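Local atomic coordinates of 5' nucleotidase family protein (PDB entry 4Q7F), a protein that belongs to the 5' nucleotidase family, pairing a calcineurin-like metallophosphoesterase domain with a C-terminal 5'-nucleotidase domain. Residues A[112-123]-A[135-143]. Numbering follows the deposited sequence. Where two conformers were deposited one is given.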
ATOM      1  N   PHE A 112       8.971  -5.507  -1.236  1.00 21.54           N
ATOM      2  CA  PHE A 112       9.198  -6.912  -0.928  1.00 22.36           C
ATOM      3  C   PHE A 112       8.144  -7.865  -1.535  1.00 22.90           C
ATOM      4  O   PHE A 112       8.347  -9.076  -1.540  1.00 23.55           O
ATOM      5  CB  PHE A 112       9.250  -7.090   0.606  1.00 23.02           C
ATOM      6  CG  PHE A 112      10.373  -6.316   1.261  1.00 22.57           C
ATOM      7  CD1 PHE A 112      11.638  -6.891   1.412  1.00 23.12           C
ATOM      8  CD2 PHE A 112      10.179  -5.002   1.701  1.00 22.43           C
ATOM      9  CE1 PHE A 112      12.675  -6.189   2.008  1.00 22.75           C
ATOM     10  CE2 PHE A 112      11.223  -4.283   2.277  1.00 21.72           C
ATOM     11  CZ  PHE A 112      12.464  -4.888   2.454  1.00 22.70           C
ATOM     12  N   ASN A 113       7.041  -7.309  -2.055  1.00 21.68           N
ATOM     13  CA  ASN A 113       5.921  -8.081  -2.599  1.00 22.16           C
ATOM     14  C   ASN A 113       6.261  -9.142  -3.626  1.00 23.66           C
ATOM     15  O   ASN A 113       5.495 -10.067  -3.793  1.00 23.63           O
ATOM     16  CB  ASN A 113       4.876  -7.160  -3.281  1.00 21.21           C
ATOM     17  CG  ASN A 113       3.942  -6.439  -2.301  1.00 20.43           C
ATOM     18  OD1 ASN A 113       3.017  -5.748  -2.747  1.00 19.74           O
ATOM     19  ND2 ASN A 113       4.141  -6.615  -0.996  1.00 19.62           N
ATOM     20  N   TYR A 114       7.358  -8.983  -4.356  1.00 24.43           N
ATOM     21  CA  TYR A 114       7.708  -9.950  -5.394  1.00 26.36           C
ATOM     22  C   TYR A 114       8.935 -10.784  -5.062  1.00 27.64           C
ATOM     23  O   TYR A 114       9.505 -11.427  -5.946  1.00 29.95           O
ATOM     24  CB  TYR A 114       7.949  -9.216  -6.717  1.00 28.53           C
ATOM     25  CG  TYR A 114       6.760  -8.424  -7.228  1.00 28.71           C
ATOM     26  CD1 TYR A 114       5.598  -9.065  -7.631  1.00 29.07           C
ATOM     27  CD2 TYR A 114       6.814  -7.038  -7.329  1.00 28.81           C
ATOM     28  CE1 TYR A 114       4.519  -8.354  -8.111  1.00 30.05           C
ATOM     29  CE2 TYR A 114       5.741  -6.309  -7.811  1.00 29.26           C
ATOM     30  CZ  TYR A 114       4.599  -6.966  -8.206  1.00 30.94           C
ATOM     31  OH  TYR A 114       3.532  -6.235  -8.697  1.00 32.21           O
ATOM     32  N   GLY A 115       9.349 -10.783  -3.799  1.00 27.04           N
ATOM     33  CA  GLY A 115      10.508 -11.557  -3.385  1.00 27.41           C
ATOM     34  C   GLY A 115      11.775 -10.742  -3.208  1.00 27.67           C
ATOM     35  O   GLY A 115      11.943  -9.680  -3.813  1.00 25.97           O
ATOM     36  N   LEU A 116      12.691 -11.265  -2.389  1.00 27.52           N
ATOM     37  CA  LEU A 116      13.911 -10.567  -2.091  1.00 28.16           C
ATOM     38  C   LEU A 116      14.864 -10.475  -3.288  1.00 29.10           C
ATOM     39  O   LEU A 116      15.458  -9.423  -3.494  1.00 28.35           O
ATOM     40  CB  LEU A 116      14.591 -11.167  -0.859  1.00 28.97           C
ATOM     41  CG  LEU A 116      15.672 -10.294  -0.224  1.00 29.63           C
ATOM     42  CD1 LEU A 116      15.090  -8.944   0.164  1.00 28.93           C
ATOM     43  CD2 LEU A 116      16.300 -10.981   0.996  1.00 31.05           C
ATOM     44  N   PRO A 117      15.017 -11.568  -4.079  1.00 30.41           N
ATOM     45  CA  PRO A 117      15.887 -11.506  -5.253  1.00 30.64           C
ATOM     46  C   PRO A 117      15.432 -10.469  -6.288  1.00 29.21           C
ATOM     47  O   PRO A 117      16.267  -9.802  -6.905  1.00 28.88           O
ATOM     48  CB  PRO A 117      15.805 -12.925  -5.844  1.00 31.65           C
ATOM     49  CG  PRO A 117      15.410 -13.788  -4.716  1.00 32.71           C
ATOM     50  CD  PRO A 117      14.527 -12.937  -3.836  1.00 32.09           C
ATOM     51  N   TYR A 118      14.128 -10.348  -6.487  1.00 27.57           N
ATOM     52  CA  TYR A 118      13.587  -9.362  -7.407  1.00 27.73           C
ATOM     53  C   TYR A 118      13.973  -7.955  -6.902  1.00 26.59           C
ATOM     54  O   TYR A 118      14.473  -7.146  -7.662  1.00 25.10           O
ATOM     55  CB  TYR A 118      12.084  -9.527  -7.519  1.00 27.42           C
ATOM     56  CG  TYR A 118      11.422  -8.645  -8.549  1.00 26.84           C
ATOM     57  CD1 TYR A 118      11.402  -9.003  -9.899  1.00 28.02           C
ATOM     58  CD2 TYR A 118      10.775  -7.482  -8.171  1.00 25.47           C
ATOM     59  CE1 TYR A 118      10.771  -8.200 -10.833  1.00 27.23           C
ATOM     60  CE2 TYR A 118      10.136  -6.695  -9.084  1.00 25.73           C
ATOM     61  CZ  TYR A 118      10.142  -7.046 -10.413  1.00 26.03           C
ATOM     62  OH  TYR A 118       9.498  -6.225 -11.306  1.00 25.89           O
ATOM     63  N   LEU A 119      13.816  -7.715  -5.598  1.00 26.67           N
ATOM     64  CA  LEU A 119      14.181  -6.425  -5.002  1.00 25.92           C
ATOM     65  C   LEU A 119      15.682  -6.142  -5.132  1.00 27.31           C
ATOM     66  O   LEU A 119      16.083  -5.067  -5.606  1.00 24.10           O
ATOM     67  CB  LEU A 119      13.770  -6.367  -3.537  1.00 26.41           C
ATOM     68  CG  LEU A 119      14.137  -5.077  -2.798  1.00 26.86           C
ATOM     69  CD1 LEU A 119      13.582  -3.849  -3.518  1.00 27.71           C
ATOM     70  CD2 LEU A 119      13.658  -5.119  -1.358  1.00 26.69           C
ATOM     71  N   LYS A 120      16.509  -7.110  -4.730  1.00 29.42           N
ATOM     72  CA  LYS A 120      17.957  -6.939  -4.798  1.00 29.90           C
ATOM     73  C   LYS A 120      18.409  -6.616  -6.222  1.00 29.91           C
ATOM     74  O   LYS A 120      19.234  -5.713  -6.423  1.00 28.18           O
ATOM     75  CB  LYS A 120      18.700  -8.166  -4.262  1.00 33.10           C
ATOM     76  CG  LYS A 120      18.567  -8.399  -2.755  1.00 34.38           C
ATOM     77  CD  LYS A 120      19.491  -9.521  -2.316  1.00 36.84           C
ATOM     78  CE  LYS A 120      19.443  -9.758  -0.817  1.00 39.14           C
ATOM     79  NZ  LYS A 120      20.268 -10.940  -0.414  1.00 43.39           N
ATOM     80  N   ASP A 121      17.898  -7.366  -7.203  1.00 30.18           N
ATOM     81  CA  ASP A 121      18.213  -7.112  -8.620  1.00 31.45           C
ATOM     82  C   ASP A 121      17.819  -5.669  -9.021  1.00 30.13           C
ATOM     83  O   ASP A 121      18.532  -4.987  -9.771  1.00 29.56           O
ATOM     84  CB  ASP A 121      17.469  -8.101  -9.509  1.00 32.54           C
ATOM     85  CG  ASP A 121      17.701  -7.849 -10.971  1.00 34.13           C
ATOM     86  OD1 ASP A 121      18.849  -8.026 -11.426  1.00 36.19           O
ATOM     87  OD2 ASP A 121      16.726  -7.472 -11.683  1.00 34.83           O
ATOM     88  N   THR A 122      16.660  -5.230  -8.541  1.00 27.43           N
ATOM     89  CA  THR A 122      16.170  -3.886  -8.797  1.00 26.37           C
ATOM     90  C   THR A 122      17.152  -2.837  -8.239  1.00 26.42           C
ATOM     91  O   THR A 122      17.615  -1.918  -8.979  1.00 23.94           O
ATOM     92  CB  THR A 122      14.742  -3.716  -8.210  1.00 26.64           C
ATOM     93  OG1 THR A 122      13.838  -4.552  -8.940  1.00 27.39           O
ATOM     94  CG2 THR A 122      14.259  -2.298  -8.306  1.00 26.31           C
ATOM     95  N   LEU A 123      17.556  -3.002  -6.980  1.00 25.55           N
ATOM     96  CA  LEU A 123      18.465  -2.034  -6.380  1.00 25.80           C
ATOM     97  C   LEU A 123      19.779  -1.899  -7.131  1.00 26.68           C
ATOM     98  O   LEU A 123      20.324  -0.801  -7.217  1.00 24.85           O
ATOM     99  CB  LEU A 123      18.744  -2.336  -4.909  1.00 26.96           C
ATOM    100  CG  LEU A 123      17.496  -2.383  -4.005  1.00 26.81           C
ATOM    101  CD1 LEU A 123      17.878  -2.570  -2.542  1.00 28.28           C
ATOM    102  CD2 LEU A 123      16.671  -1.140  -4.179  1.00 26.95           C
ATOM    103  N   ILE A 135      16.461  -1.973   8.358  1.00 25.80           N
ATOM    104  CA  ILE A 135      16.115  -3.318   7.905  1.00 25.87           C
ATOM    105  C   ILE A 135      17.426  -4.025   7.684  1.00 27.80           C
ATOM    106  O   ILE A 135      18.235  -3.621   6.822  1.00 27.88           O
ATOM    107  CB  ILE A 135      15.295  -3.342   6.605  1.00 24.69           C
ATOM    108  CG1 ILE A 135      13.931  -2.702   6.831  1.00 23.86           C
ATOM    109  CG2 ILE A 135      15.121  -4.775   6.118  1.00 25.19           C
ATOM    110  CD1 ILE A 135      13.014  -2.724   5.623  1.00 23.10           C
ATOM    111  N   TYR A 136      17.664  -5.059   8.478  1.00 29.38           N
ATOM    112  CA  TYR A 136      18.902  -5.822   8.388  1.00 31.19           C
ATOM    113  C   TYR A 136      18.720  -7.161   7.707  1.00 31.51           C
ATOM    114  O   TYR A 136      17.673  -7.834   7.860  1.00 30.35           O
ATOM    115  CB  TYR A 136      19.479  -6.058   9.788  1.00 33.38           C
ATOM    116  CG  TYR A 136      20.275  -4.908  10.367  1.00 35.68           C
ATOM    117  CD1 TYR A 136      19.706  -3.654  10.574  1.00 35.85           C
ATOM    118  CD2 TYR A 136      21.594  -5.098  10.767  1.00 38.37           C
ATOM    119  CE1 TYR A 136      20.449  -2.609  11.120  1.00 36.51           C
ATOM    120  CE2 TYR A 136      22.332  -4.071  11.331  1.00 39.92           C
ATOM    121  CZ  TYR A 136      21.760  -2.831  11.505  1.00 39.37           C
ATOM    122  OH  TYR A 136      22.522  -1.820  12.065  1.00 42.62           O
ATOM    123  N   GLU A 137      19.737  -7.542   6.954  1.00 32.66           N
ATOM    124  CA  GLU A 137      19.795  -8.848   6.335  1.00 35.28           C
ATOM    125  C   GLU A 137      21.002  -9.501   7.015  1.00 38.79           C
ATOM    126  O   GLU A 137      22.146  -9.072   6.824  1.00 37.80           O
ATOM    127  CB  GLU A 137      20.000  -8.737   4.844  1.00 36.43           C
ATOM    128  CG  GLU A 137      20.041 -10.085   4.156  1.00 38.43           C
ATOM    129  CD  GLU A 137      20.436  -9.987   2.700  1.00 38.92           C
ATOM    130  OE1 GLU A 137      21.218  -9.090   2.328  1.00 42.44           O
ATOM    131  OE2 GLU A 137      19.999 -10.845   1.930  1.00 40.92           O
ATOM    132  N   ASN A 138      20.743 -10.526   7.816  1.00 42.12           N
ATOM    133  CA  ASN A 138      21.779 -11.168   8.602  1.00 47.14           C
ATOM    134  C   ASN A 138      22.352 -10.123   9.581  1.00 48.66           C
ATOM    135  O   ASN A 138      21.579  -9.519  10.341  1.00 50.46           O
ATOM    136  CB  ASN A 138      22.830 -11.873   7.719  1.00 48.83           C
ATOM    137  CG  ASN A 138      22.238 -13.033   6.925  1.00 50.24           C
ATOM    138  OD1 ASN A 138      21.250 -13.654   7.334  1.00 51.52           O
ATOM    139  ND2 ASN A 138      22.852 -13.342   5.794  1.00 52.53           N
ATOM    140  N   ASP A 139      23.652  -9.864   9.539  0.60 47.96           N
ATOM    141  CA  ASP A 139      24.252  -8.939  10.496  0.60 49.72           C
ATOM    142  C   ASP A 139      24.672  -7.580   9.916  0.60 47.09           C
ATOM    143  O   ASP A 139      25.619  -6.964  10.388  0.60 50.17           O
ATOM    144  CB  ASP A 139      25.421  -9.644  11.212  0.60 52.08           C
ATOM    145  CG  ASP A 139      24.970 -10.897  11.964  0.60 52.70           C
ATOM    146  OD1 ASP A 139      23.781 -10.986  12.340  0.60 51.75           O
ATOM    147  OD2 ASP A 139      25.808 -11.790  12.189  0.60 58.47           O
ATOM    148  N   SER A 140      23.952  -7.112   8.901  1.00 44.57           N
ATOM    149  CA  SER A 140      24.203  -5.794   8.323  1.00 42.08           C
ATOM    150  C   SER A 140      22.927  -5.315   7.615  1.00 37.63           C
ATOM    151  O   SER A 140      21.959  -6.068   7.502  1.00 35.63           O
ATOM    152  CB  SER A 140      25.397  -5.816   7.361  1.00 43.88           C
ATOM    153  OG  SER A 140      25.092  -6.548   6.189  1.00 46.84           O
ATOM    154  N   THR A 141      22.921  -4.064   7.180  1.00 34.40           N
ATOM    155  CA  THR A 141      21.761  -3.511   6.498  1.00 33.25           C
ATOM    156  C   THR A 141      21.548  -4.209   5.153  1.00 32.15           C
ATOM    157  O   THR A 141      22.500  -4.588   4.483  1.00 31.57           O
ATOM    158  CB  THR A 141      21.877  -1.987   6.296  1.00 32.84           C
ATOM    159  OG1 THR A 141      23.099  -1.680   5.601  1.00 33.18           O
ATOM    160  CG2 THR A 141      21.856  -1.258   7.650  1.00 33.46           C
ATOM    161  N   LEU A 142      20.286  -4.422   4.806  1.00 31.77           N
ATOM    162  CA  LEU A 142      19.920  -5.017   3.523  1.00 31.09           C
ATOM    163  C   LEU A 142      20.513  -4.157   2.411  1.00 30.94           C
ATOM    164  O   LEU A 142      21.144  -4.675   1.495  1.00 30.25           O
ATOM    165  CB  LEU A 142      18.399  -5.100   3.394  1.00 30.13           C
ATOM    166  CG  LEU A 142      17.826  -5.402   2.007  1.00 29.61           C
ATOM    167  CD1 LEU A 142      18.336  -6.716   1.433  1.00 30.33           C
ATOM    168  CD2 LEU A 142      16.309  -5.389   2.073  1.00 29.68           C
ATOM    169  N   THR A 143      20.302  -2.842   2.508  1.00 31.04           N
ATOM    170  CA  THR A 143      20.858  -1.878   1.536  1.00 30.92           C
ATOM    171  C   THR A 143      22.307  -1.577   1.870  1.00 31.57           C
ATOM    172  O   THR A 143      22.747  -1.766   3.013  1.00 31.64           O
ATOM    173  CB  THR A 143      20.076  -0.544   1.497  1.00 29.61           C
ATOM    174  OG1 THR A 143      19.973   0.036   2.813  1.00 29.12           O
ATOM    175  CG2 THR A 143      18.691  -0.761   0.952  1.00 28.99           C
TER
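L142 splits its two methyls between the first turns of helix 116-125 and the F112 ring just before it, where a β-hairpin packs against the helix within the calcineurin-like phosphoesterase region. Strands 135-137 and 140-141 form the hairpin, turning through a type II' turn from E137 to S140, and strand 179-181 extends their sheet; its L179 also touches F112, L116 and E137.

The apolar part centres on that leucine. With CG anti to the backbone N (chi1 167°), L142 sends CD2 to the edge of the F112 ring, near the ring plane and 3.7 Å from F112 CE1. I135 CD1 approaches the same ring obliquely, 3.9 Å from F112 CZ, while L119 CD2 of the helix lies over one face, offset toward the rim. The other methyl, L142 CD1, meets L116 CD1 at 4.1 Å and the lysine methylene K120 CE at 3.9 Å. Farther along the helix, L123 CD1 rests against T143 CG2 at 4.0 Å; the T143 hydroxyl, OG1, bonds instead to the backbone O of N145.

A single salt bridge makes up the polar part. K120 and E137 reach for each other from opposite directions, both chains extended beyond CG, and L116 CD2 lies beside the carboxylate. The bridge is lopsided: K120 NZ stands 2.4 Å from E137 OE2, a doubtfully short separation, but 3.4 Å from E137 OE1.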